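Local coordinates for protein benzoate 1,2-dioxygenase beta subunit (Burkholderia mallei ATCC 23344, PDB 3E99) that probably serves as the structural beta subunit of a Rieske-type dioxygenase that adds both atoms of dioxygen to the ring of benzoate, at residues A8-Q11 with A12-R16; S18-D22 with D23-D27; D31-R34 with A35-F39. All blocks are in the same frame, centred on the assembly; numbering follows the deposited sequence. Where two conformers were deposited one is given.

How the contacts relate
All three contacts are local and follow one another along the chain: contacts 1 and 2 share helix 7-22, and contact 3 comes after the short helix 26-30. Each is partly buried. Contact 1 is mid-helix, its carbonyls bonded four residues on and its side chains split between the sheet and the second subunit. Contact 2 is the capped C-terminal end of the same helix, where backbone capping and two waters take over, again beside the second subunit. Contact 3 has no other chain against it and joins a surface salt bridge to an aromatic core. C32 ties them together, packing against F13 and R16 of contact 1 and L20 of contact 2.

Contact 1 of 3, residues A8-Q11 with A12-R16; sequences ADIQ and AFLYR
Q11 and Y15 lie side by side one helical turn apart, their side chains running the same way. Both place CG anti to the carbonyl carbon (chi1 -74° in Q11, -58° in Y15), and the extended glutamine chain runs past the phenol end of the ring. Q11 CB comes within 3.7 Å of Y15 OH, and Q11 NE2 is 3.8 Å from that hydroxyl. The amide and ring planes are turned 34° from each other, so the two are neither stacked nor perpendicular. Beneath them the carbonyl of Q11 does two jobs. Its oxygen takes the N-H of Y15 at 2.8 Å between Y15 N and Q11 O, nearly along the C=O axis, and it also lies over one face of the Y15 ring, toward the rim, 3.0 Å from Y15 CG. I10 and L14 repeat the spacing on the apolar side, where I10 CG2 and L14 CD1 are 4.3 Å apart. L14 N donates to I10 O at 3.0 Å in the carbonyl plane, while A12 and F13 bond to the carbonyls of A8 and D9. F13 turns its ring away from the preceding turn. This is regular alpha-helix with two differently dressed sides. I10, F13 and L14 face the curved sheet: I10 meets V109 and I134, F13 also meets I134, and L14 packs on I94, V97 and F111 of strands 89-103 and 106-119. Y15 packs instead on V97 of the second subunit, and R16 on E98 of that subunit.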
ATOM      1  N   ALA A   8     -12.915  -6.752  -6.101  1.00 25.33           N
ATOM      2  CA  ALA A   8     -12.109  -6.246  -7.200  1.00 26.61           C
ATOM      3  C   ALA A   8     -12.806  -5.130  -7.974  1.00 27.74           C
ATOM      4  O   ALA A   8     -12.165  -4.160  -8.350  1.00 26.84           O
ATOM      5  CB  ALA A   8     -11.634  -7.356  -8.131  1.00 27.06           C
ATOM      6  N   ASP A   9     -14.113  -5.255  -8.199  1.00 25.11           N
ATOM      7  CA  ASP A   9     -14.856  -4.178  -8.850  1.00 24.89           C
ATOM      8  C   ASP A   9     -14.814  -2.887  -8.012  1.00 21.19           C
ATOM      9  O   ASP A   9     -14.649  -1.779  -8.539  1.00 24.63           O
ATOM     10  CB  ASP A   9     -16.292  -4.583  -9.075  1.00 22.13           C
ATOM     11  CG  ASP A   9     -16.421  -5.733 -10.020  1.00 32.50           C
ATOM     12  OD1 ASP A   9     -15.647  -5.799 -11.009  1.00 33.27           O
ATOM     13  OD2 ASP A   9     -17.280  -6.585  -9.741  1.00 28.96           O
ATOM     14  N   ILE A  10     -14.985  -3.042  -6.708  1.00 24.09           N
ATOM     15  CA  ILE A  10     -14.917  -1.926  -5.790  1.00 22.00           C
ATOM     16  C   ILE A  10     -13.530  -1.284  -5.786  1.00 24.51           C
ATOM     17  O   ILE A  10     -13.411  -0.073  -5.819  1.00 26.03           O
ATOM     18  CB  ILE A  10     -15.357  -2.325  -4.360  1.00 24.02           C
ATOM     19  CG1 ILE A  10     -16.827  -2.800  -4.333  1.00 22.66           C
ATOM     20  CG2 ILE A  10     -15.171  -1.130  -3.372  1.00 20.84           C
ATOM     21  CD1 ILE A  10     -17.259  -3.535  -3.069  1.00 19.62           C
ATOM     22  N   GLN A  11     -12.474  -2.107  -5.727  1.00 22.93           N
ATOM     23  CA  GLN A  11     -11.093  -1.636  -5.760  1.00 25.60           C
ATOM     24  C   GLN A  11     -10.799  -0.864  -7.058  1.00 22.73           C
ATOM     25  O   GLN A  11     -10.179   0.209  -7.044  1.00 26.10           O
ATOM     26  CB  GLN A  11     -10.122  -2.819  -5.534  1.00 22.10           C
ATOM     27  CG  GLN A  11     -10.111  -3.294  -4.080  1.00 23.98           C
ATOM     28  CD  GLN A  11      -9.288  -4.549  -3.840  1.00 28.62           C
ATOM     29  OE1 GLN A  11      -9.367  -5.506  -4.593  1.00 27.94           O
ATOM     30  NE2 GLN A  11      -8.518  -4.553  -2.770  1.00 29.10           N
ATOM     31  N   ALA A  12     -11.320  -1.353  -8.172  1.00 23.36           N
ATOM     32  CA  ALA A  12     -11.092  -0.712  -9.454  1.00 21.56           C
ATOM     33  C   ALA A  12     -11.626   0.702  -9.399  1.00 24.63           C
ATOM     34  O   ALA A  12     -10.975   1.657  -9.844  1.00 23.11           O
ATOM     35  CB  ALA A  12     -11.743  -1.520 -10.602  1.00 21.73           C
ATOM     36  N   PHE A  13     -12.815   0.846  -8.824  1.00 25.38           N
ATOM     37  CA  PHE A  13     -13.425   2.139  -8.647  1.00 21.33           C
ATOM     38  C   PHE A  13     -12.664   3.065  -7.711  1.00 21.63           C
ATOM     39  O   PHE A  13     -12.450   4.266  -8.031  1.00 19.78           O
ATOM     40  CB  PHE A  13     -14.823   2.003  -8.130  1.00 25.43           C
ATOM     41  CG  PHE A  13     -15.468   3.315  -7.872  1.00 24.21           C
ATOM     42  CD1 PHE A  13     -15.762   4.158  -8.925  1.00 25.99           C
ATOM     43  CD2 PHE A  13     -15.730   3.734  -6.571  1.00 26.40           C
ATOM     44  CE1 PHE A  13     -16.335   5.371  -8.691  1.00 26.73           C
ATOM     45  CE2 PHE A  13     -16.284   4.951  -6.341  1.00 25.53           C
ATOM     46  CZ  PHE A  13     -16.573   5.779  -7.392  1.00 23.93           C
ATOM     47  N   LEU A  14     -12.244   2.533  -6.564  1.00 24.71           N
ATOM     48  CA  LEU A  14     -11.437   3.291  -5.624  1.00 23.62           C
ATOM     49  C   LEU A  14     -10.119   3.778  -6.274  1.00 24.01           C
ATOM     50  O   LEU A  14      -9.669   4.895  -6.008  1.00 23.33           O
ATOM     51  CB  LEU A  14     -11.135   2.496  -4.335  1.00 24.88           C
ATOM     52  CG  LEU A  14     -12.275   2.048  -3.400  1.00 24.33           C
ATOM     53  CD1 LEU A  14     -11.767   1.196  -2.214  1.00 26.30           C
ATOM     54  CD2 LEU A  14     -13.051   3.310  -2.926  1.00 22.56           C
ATOM     55  N   TYR A  15      -9.493   2.929  -7.095  1.00 24.80           N
ATOM     56  CA  TYR A  15      -8.251   3.301  -7.722  1.00 23.73           C
ATOM     57  C   TYR A  15      -8.516   4.418  -8.729  1.00 21.65           C
ATOM     58  O   TYR A  15      -7.754   5.344  -8.815  1.00 24.03           O
ATOM     59  CB  TYR A  15      -7.560   2.114  -8.399  1.00 23.14           C
ATOM     60  CG  TYR A  15      -7.249   0.941  -7.450  1.00 21.49           C
ATOM     61  CD1 TYR A  15      -7.260   1.092  -6.055  1.00 20.61           C
ATOM     62  CD2 TYR A  15      -6.996  -0.305  -7.955  1.00 24.15           C
ATOM     63  CE1 TYR A  15      -6.967   0.044  -5.204  1.00 26.40           C
ATOM     64  CE2 TYR A  15      -6.725  -1.383  -7.123  1.00 21.82           C
ATOM     65  CZ  TYR A  15      -6.717  -1.204  -5.745  1.00 22.14           C
ATOM     66  OH  TYR A  15      -6.453  -2.298  -4.963  1.00 26.50           O
ATOM     67  N   ARG A  16      -9.599   4.307  -9.504  1.00 21.03           N
ATOM     68  CA  ARG A  16      -9.931   5.327 -10.485  0.50 22.18           C
ATOM     69  C   ARG A  16     -10.242   6.657  -9.806  1.00 21.96           C
ATOM     70  O   ARG A  16      -9.711   7.692 -10.196  1.00 24.59           O
ATOM     71  CB  ARG A  16     -11.143   4.898 -11.331  0.50 22.65           C
ATOM     72  CG  ARG A  16     -11.591   5.986 -12.275  0.50 23.07           C
ATOM     73  CD  ARG A  16     -12.416   5.497 -13.461  0.50 25.33           C
ATOM     74  NE  ARG A  16     -12.556   6.636 -14.366  0.50 28.97           N
ATOM     75  CZ  ARG A  16     -13.562   7.498 -14.366  0.50 23.85           C
ATOM     76  NH1 ARG A  16     -14.613   7.338 -13.563  0.50 30.17           N
ATOM     77  NH2 ARG A  16     -13.526   8.509 -15.207  0.50 20.09           N
TER

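Contact 2 of 3, residues S18-D22 with D23-D27; sequences SRLLD and DKAWD
L20 and A25 meet where helix 7-22 ends and the chain turns toward helix 26-30, in a local C-terminal cap beside the second subunit. The carbonyl of L20 accepts the N-H of A25, with A25 N 2.9 Å from L20 O, and L20 CD2 packs on A25 CB at 3.9 Å. The bond from K24 N to L21 O is less direct: the donor sits 73° out of the carbonyl plane. A water also donates to L21 O and accepts from K24 NZ, so the lysine, bent at chi4, reaches back over the helix end; its NZ is further held by T88 O. One residue earlier, D23 N still makes the helical bond to R19 O at 2.8 Å. The guanidinium and carboxylate planes of R19 and D23 are well inclined to each other, with D23 OD2 beside R19 CG at 3.4 Å and their charged atoms not in direct contact. A second water joins them, lying in the guanidinium plane 2.8 Å from R19 NH1 and donating to D23 OD2. R19 turns its chain at chi3 (48°), and its NE forms a salt bridge with E98 of the second subunit. On the other flank L21 CD2 meets W26 at the ring edge, 3.9 Å from W26 CZ3, while K24 O lies over one face of the indole. W26 in turn packs against V73 and I76 of helix 66-82, and D22 is bonded through OD1 to H92 and T90. With K24 at positive phi (60°) as the C-prime residue, and its paired bonds from A25 N to L20 O and K24 N to L21 O, the turn is a Schellman motif; A25 then occupies the N-cap position of helix 26-30.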
ATOM      1  N   SER A  18      -9.401   7.908  -6.913  1.00 21.57           N
ATOM      2  CA  SER A  18      -8.184   8.524  -6.374  1.00 22.66           C
ATOM      3  C   SER A  18      -7.207   8.957  -7.479  1.00 20.44           C
ATOM      4  O   SER A  18      -6.553   9.999  -7.343  1.00 22.01           O
ATOM      5  CB  SER A  18      -7.527   7.611  -5.305  1.00 24.67           C
ATOM      6  OG  SER A  18      -7.232   6.353  -5.836  1.00 25.19           O
ATOM      7  N   ARG A  19      -7.127   8.206  -8.581  1.00 22.83           N
ATOM      8  CA  ARG A  19      -6.341   8.615  -9.739  1.00 22.54           C
ATOM      9  C   ARG A  19      -6.813   9.951 -10.312  1.00 24.76           C
ATOM     10  O   ARG A  19      -5.994  10.796 -10.736  1.00 23.67           O
ATOM     11  CB  ARG A  19      -6.356   7.553 -10.860  1.00 24.71           C
ATOM     12  CG  ARG A  19      -5.687   8.010 -12.155  1.00 25.22           C
ATOM     13  CD  ARG A  19      -5.432   6.868 -13.080  1.00 27.79           C
ATOM     14  NE  ARG A  19      -6.581   6.007 -13.246  1.00 23.03           N
ATOM     15  CZ  ARG A  19      -7.638   6.270 -14.004  1.00 30.55           C
ATOM     16  NH1 ARG A  19      -7.728   7.391 -14.682  1.00 28.03           N
ATOM     17  NH2 ARG A  19      -8.598   5.374 -14.124  1.00 30.19           N
ATOM     18  N   LEU A  20      -8.128  10.162 -10.345  1.00 23.91           N
ATOM     19  CA  LEU A  20      -8.635  11.410 -10.912  1.00 23.39           C
ATOM     20  C   LEU A  20      -8.160  12.639 -10.093  1.00 22.49           C
ATOM     21  O   LEU A  20      -7.899  13.701 -10.667  1.00 25.91           O
ATOM     22  CB  LEU A  20     -10.158  11.356 -11.085  1.00 26.84           C
ATOM     23  CG  LEU A  20     -10.585  10.270 -12.086  1.00 26.00           C
ATOM     24  CD1 LEU A  20     -12.100  10.130 -12.102  1.00 19.72           C
ATOM     25  CD2 LEU A  20     -10.029  10.487 -13.499  1.00 29.68           C
ATOM     26  N   LEU A  21      -7.978  12.481  -8.788  1.00 20.54           N
ATOM     27  CA  LEU A  21      -7.391  13.527  -7.948  1.00 20.26           C
ATOM     28  C   LEU A  21      -5.912  13.681  -8.217  1.00 21.74           C
ATOM     29  O   LEU A  21      -5.398  14.786  -8.343  1.00 24.28           O
ATOM     30  CB  LEU A  21      -7.578  13.224  -6.440  1.00 21.36           C
ATOM     31  CG  LEU A  21      -8.968  13.298  -5.875  1.00 24.66           C
ATOM     32  CD1 LEU A  21      -9.019  12.676  -4.467  1.00 23.06           C
ATOM     33  CD2 LEU A  21      -9.418  14.764  -5.887  1.00 23.26           C
ATOM     34  N   ASP A  22      -5.204  12.563  -8.285  1.00 23.73           N
ATOM     35  CA  ASP A  22      -3.760  12.632  -8.471  1.00 21.88           C
ATOM     36  C   ASP A  22      -3.424  13.245  -9.828  1.00 23.76           C
ATOM     37  O   ASP A  22      -2.413  13.925  -9.956  1.00 22.84           O
ATOM     38  CB  ASP A  22      -3.097  11.272  -8.368  1.00 20.78           C
ATOM     39  CG  ASP A  22      -3.131  10.698  -6.953  1.00 26.00           C
ATOM     40  OD1 ASP A  22      -3.169  11.463  -5.980  1.00 19.45           O
ATOM     41  OD2 ASP A  22      -3.046   9.461  -6.831  1.00 20.38           O
ATOM     42  N   ASP A  23      -4.281  13.019 -10.798  1.00 24.02           N
ATOM     43  CA  ASP A  23      -4.072  13.536 -12.160  1.00 27.08           C
ATOM     44  C   ASP A  23      -4.801  14.860 -12.442  1.00 25.60           C
ATOM     45  O   ASP A  23      -4.774  15.345 -13.566  1.00 24.85           O
ATOM     46  CB  ASP A  23      -4.458  12.496 -13.178  1.00 24.08           C
ATOM     47  CG  ASP A  23      -3.428  11.351 -13.282  1.00 28.45           C
ATOM     48  OD1 ASP A  23      -2.298  11.481 -12.753  1.00 32.41           O
ATOM     49  OD2 ASP A  23      -3.805  10.301 -13.854  1.00 28.85           O
ATOM     50  N   LYS A  24      -5.423  15.439 -11.409  1.00 23.44           N
ATOM     51  CA  LYS A  24      -6.041  16.748 -11.436  1.00 23.89           C
ATOM     52  C   LYS A  24      -7.157  16.873 -12.452  1.00 22.41           C
ATOM     53  O   LYS A  24      -7.391  17.959 -13.008  1.00 23.11           O
ATOM     54  CB  LYS A  24      -4.948  17.806 -11.584  1.00 26.15           C
ATOM     55  CG  LYS A  24      -3.812  17.482 -10.570  1.00 29.04           C
ATOM     56  CD  LYS A  24      -2.877  18.569 -10.256  1.00 36.83           C
ATOM     57  CE  LYS A  24      -1.817  18.112  -9.214  1.00 39.88           C
ATOM     58  NZ  LYS A  24      -2.307  18.151  -7.786  1.00 48.52           N
ATOM     59  N   ALA A  25      -7.863  15.760 -12.640  1.00 23.33           N
ATOM     60  CA  ALA A  25      -9.020  15.644 -13.530  1.00 22.79           C
ATOM     61  C   ALA A  25     -10.282  15.935 -12.707  1.00 23.75           C
ATOM     62  O   ALA A  25     -11.054  15.032 -12.390  1.00 23.40           O
ATOM     63  CB  ALA A  25      -9.095  14.224 -14.096  1.00 22.86           C
ATOM     64  N   TRP A  26     -10.501  17.203 -12.389  1.00 22.45           N
ATOM     65  CA  TRP A  26     -11.431  17.571 -11.301  1.00 21.34           C
ATOM     66  C   TRP A  26     -12.875  17.289 -11.667  1.00 22.05           C
ATOM     67  O   TRP A  26     -13.623  16.814 -10.845  1.00 24.74           O
ATOM     68  CB  TRP A  26     -11.280  19.058 -10.916  1.00 19.66           C
ATOM     69  CG  TRP A  26      -9.938  19.501 -10.676  1.00 23.32           C
ATOM     70  CD1 TRP A  26      -9.247  20.449 -11.383  1.00 26.35           C
ATOM     71  CD2 TRP A  26      -9.058  19.052  -9.646  1.00 29.22           C
ATOM     72  NE1 TRP A  26      -8.000  20.608 -10.866  1.00 22.69           N
ATOM     73  CE2 TRP A  26      -7.855  19.769  -9.789  1.00 23.89           C
ATOM     74  CE3 TRP A  26      -9.172  18.122  -8.606  1.00 22.38           C
ATOM     75  CZ2 TRP A  26      -6.768  19.569  -8.951  1.00 23.33           C
ATOM     76  CZ3 TRP A  26      -8.082  17.911  -7.774  1.00 25.27           C
ATOM     77  CH2 TRP A  26      -6.884  18.633  -7.963  1.00 23.89           C
ATOM     78  N   ASP A  27     -13.273  17.572 -12.926  1.00 24.17           N
ATOM     79  CA  ASP A  27     -14.642  17.288 -13.368  1.00 23.63           C
ATOM     80  C   ASP A  27     -14.955  15.802 -13.418  1.00 23.03           C
ATOM     81  O   ASP A  27     -16.017  15.379 -12.999  1.00 23.40           O
ATOM     82  CB  ASP A  27     -14.934  17.934 -14.732  1.00 26.03           C
ATOM     83  CG  ASP A  27     -14.833  19.433 -14.696  1.00 29.60           C
ATOM     84  OD1 ASP A  27     -14.839  20.010 -13.585  1.00 26.65           O
ATOM     85  OD2 ASP A  27     -14.764  20.033 -15.783  1.00 30.90           O
TER
HETATM   86  O   HOH W   1      -6.066   9.646 -15.167  1.00 28.26           O
HETATM   87  O   HOH W   2      -3.646  16.043  -6.827  1.00 26.69           O

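Contact 3 of 3, residues D31-R34 with A35-F39; sequences DCYR and ADAVF
R34 and D36 are joined by a two-pronged salt bridge, the arginine presenting its side with NE and one terminal nitrogen. R34 NE points at D36 OD1 over 2.8 Å with an N-H...O angle of 172°, almost in the guanidinium plane, and R34 NH2 reaches D36 OD2 at 3.1 Å from somewhat outside it. Each carboxylate oxygen offers its syn lone pair, and the two flat groups are nearly coplanar, 27° apart, a geometry that should restrict the rotation of both. D36 manages this with CG between its backbone N and carbonyl carbon (chi1 67°), which folds the carboxylate back over the turn, while R34 bends at chi3 to bring NE round. NH1 forms a salt bridge with D135, the strongest polar partner of R34, so the guanidinium probably spreads its charge over two acids. Beneath the pair a type I beta turn from R34 to A37 sets the spacing, closed by A37 N to R34 O at 2.8 Å with the donor well above the carbonyl plane. On its inner side the turn brings A37 CB to the edge of the Y33 ring, 4.0 Å from Y33 CD2. The side chains of Y33 and F39 cross obliquely, Y33 CE2 lying 4.0 Å from F39 CD2, and Y33 OH sits at the edge of the F39 ring. E17 and K146 hydrogen-bond that hydroxyl and so hold the far end of the ring in place; its rotation is more likely set by the packing of A37, F39 and W29. The chain turns its corner at A35 and D36, passing from strand 33-34 to strand 37-42: R34 bonds through its backbone to I143 and V38 to V144 and K146, all on strand 142-150, while L69 of helix 66-82 covers Y33 and F39.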
ATOM      1  N   ASP A  31     -17.603  13.528 -10.982  1.00 25.33           N
ATOM      2  CA  ASP A  31     -18.581  12.568 -11.510  1.00 27.62           C
ATOM      3  C   ASP A  31     -18.525  11.190 -10.877  1.00 28.63           C
ATOM      4  O   ASP A  31     -19.377  10.370 -11.172  1.00 27.89           O
ATOM      5  CB  ASP A  31     -18.461  12.421 -13.025  1.00 27.06           C
ATOM      6  CG  ASP A  31     -19.183  13.520 -13.774  1.00 33.70           C
ATOM      7  OD1 ASP A  31     -20.127  14.138 -13.210  1.00 47.82           O
ATOM      8  OD2 ASP A  31     -18.787  13.751 -14.933  1.00 52.41           O
ATOM      9  N   CYS A  32     -17.560  10.938  -9.997  1.00 28.18           N
ATOM     10  CA  CYS A  32     -17.555   9.698  -9.212  1.00 27.06           C
ATOM     11  C   CYS A  32     -18.477   9.803  -8.018  1.00 27.27           C
ATOM     12  O   CYS A  32     -18.650   8.793  -7.300  1.00 25.65           O
ATOM     13  CB  CYS A  32     -16.137   9.372  -8.688  1.00 26.93           C
ATOM     14  SG  CYS A  32     -14.937   9.101  -9.978  1.00 25.74           S
ATOM     15  N   TYR A  33     -19.033  11.006  -7.796  1.00 27.44           N
ATOM     16  CA  TYR A  33     -19.892  11.299  -6.653  1.00 27.04           C
ATOM     17  C   TYR A  33     -21.333  11.564  -7.068  1.00 27.29           C
ATOM     18  O   TYR A  33     -21.591  12.313  -8.001  1.00 28.81           O
ATOM     19  CB  TYR A  33     -19.386  12.497  -5.823  1.00 25.94           C
ATOM     20  CG  TYR A  33     -18.074  12.196  -5.087  1.00 21.85           C
ATOM     21  CD1 TYR A  33     -16.862  12.187  -5.760  1.00 24.38           C
ATOM     22  CD2 TYR A  33     -18.060  11.930  -3.720  1.00 25.04           C
ATOM     23  CE1 TYR A  33     -15.664  11.920  -5.091  1.00 26.27           C
ATOM     24  CE2 TYR A  33     -16.876  11.675  -3.040  1.00 23.95           C
ATOM     25  CZ  TYR A  33     -15.688  11.616  -3.725  1.00 26.24           C
ATOM     26  OH  TYR A  33     -14.508  11.352  -3.025  1.00 25.72           O
ATOM     27  N   ARG A  34     -22.263  10.937  -6.370  1.00 25.96           N
ATOM     28  CA  ARG A  34     -23.689  11.185  -6.627  1.00 25.69           C
ATOM     29  C   ARG A  34     -24.021  12.624  -6.222  1.00 27.63           C
ATOM     30  O   ARG A  34     -23.459  13.166  -5.265  1.00 26.01           O
ATOM     31  CB  ARG A  34     -24.567  10.169  -5.897  1.00 26.94           C
ATOM     32  CG  ARG A  34     -25.720   9.708  -6.760  1.00 28.88           C
ATOM     33  CD  ARG A  34     -26.378   8.414  -6.277  1.00 33.03           C
ATOM     34  NE  ARG A  34     -27.031   8.597  -4.990  1.00 27.94           N
ATOM     35  CZ  ARG A  34     -27.761   7.657  -4.403  1.00 32.54           C
ATOM     36  NH1 ARG A  34     -27.895   6.470  -4.970  1.00 30.02           N
ATOM     37  NH2 ARG A  34     -28.332   7.891  -3.238  1.00 28.90           N
ATOM     38  N   ALA A  35     -24.957  13.259  -6.934  1.00 28.38           N
ATOM     39  CA  ALA A  35     -25.291  14.650  -6.615  1.00 29.03           C
ATOM     40  C   ALA A  35     -25.648  14.830  -5.125  1.00 28.61           C
ATOM     41  O   ALA A  35     -25.374  15.872  -4.535  1.00 27.76           O
ATOM     42  CB  ALA A  35     -26.413  15.153  -7.524  1.00 32.22           C
ATOM     43  N   ASP A  36     -26.217  13.795  -4.513  1.00 29.04           N
ATOM     44  CA  ASP A  36     -26.591  13.832  -3.090  1.00 28.01           C
ATOM     45  C   ASP A  36     -25.526  13.224  -2.159  1.00 26.94           C
ATOM     46  O   ASP A  36     -25.825  12.902  -1.013  1.00 22.52           O
ATOM     47  CB  ASP A  36     -27.923  13.111  -2.865  1.00 30.41           C
ATOM     48  CG  ASP A  36     -27.848  11.625  -3.111  1.00 37.35           C
ATOM     49  OD1 ASP A  36     -26.932  11.162  -3.829  1.00 33.38           O
ATOM     50  OD2 ASP A  36     -28.734  10.919  -2.596  1.00 34.63           O
ATOM     51  N   ALA A  37     -24.291  13.103  -2.643  1.00 22.76           N
ATOM     52  CA  ALA A  37     -23.205  12.553  -1.825  1.00 24.09           C
ATOM     53  C   ALA A  37     -22.932  13.406  -0.589  1.00 23.86           C
ATOM     54  O   ALA A  37     -22.862  14.624  -0.677  1.00 23.97           O
ATOM     55  CB  ALA A  37     -21.916  12.394  -2.653  1.00 22.93           C
ATOM     56  N   VAL A  38     -22.769  12.749   0.554  1.00 25.70           N
ATOM     57  CA  VAL A  38     -22.305  13.400   1.770  1.00 27.93           C
ATOM     58  C   VAL A  38     -20.825  13.064   1.935  1.00 30.88           C
ATOM     59  O   VAL A  38     -20.424  11.921   1.709  1.00 30.99           O
ATOM     60  CB  VAL A  38     -23.048  12.873   3.034  1.00 30.19           C
ATOM     61  CG1 VAL A  38     -22.535  13.573   4.284  1.00 35.42           C
ATOM     62  CG2 VAL A  38     -24.543  13.081   2.900  1.00 27.12           C
ATOM     63  N   PHE A  39     -20.039  14.060   2.325  1.00 27.68           N
ATOM     64  CA  PHE A  39     -18.584  13.964   2.395  1.00 30.52           C
ATOM     65  C   PHE A  39     -18.211  14.534   3.736  1.00 30.48           C
ATOM     66  O   PHE A  39     -18.452  15.693   3.993  1.00 32.38           O
ATOM     67  CB  PHE A  39     -17.960  14.790   1.264  1.00 30.48           C
ATOM     68  CG  PHE A  39     -16.454  14.687   1.155  1.00 29.99           C
ATOM     69  CD1 PHE A  39     -15.626  15.207   2.137  1.00 29.88           C
ATOM     70  CD2 PHE A  39     -15.870  14.092   0.033  1.00 33.74           C
ATOM     71  CE1 PHE A  39     -14.220  15.119   2.016  1.00 36.68           C
ATOM     72  CE2 PHE A  39     -14.477  14.004  -0.094  1.00 34.07           C
ATOM     73  CZ  PHE A  39     -13.655  14.527   0.895  1.00 27.37           C
TER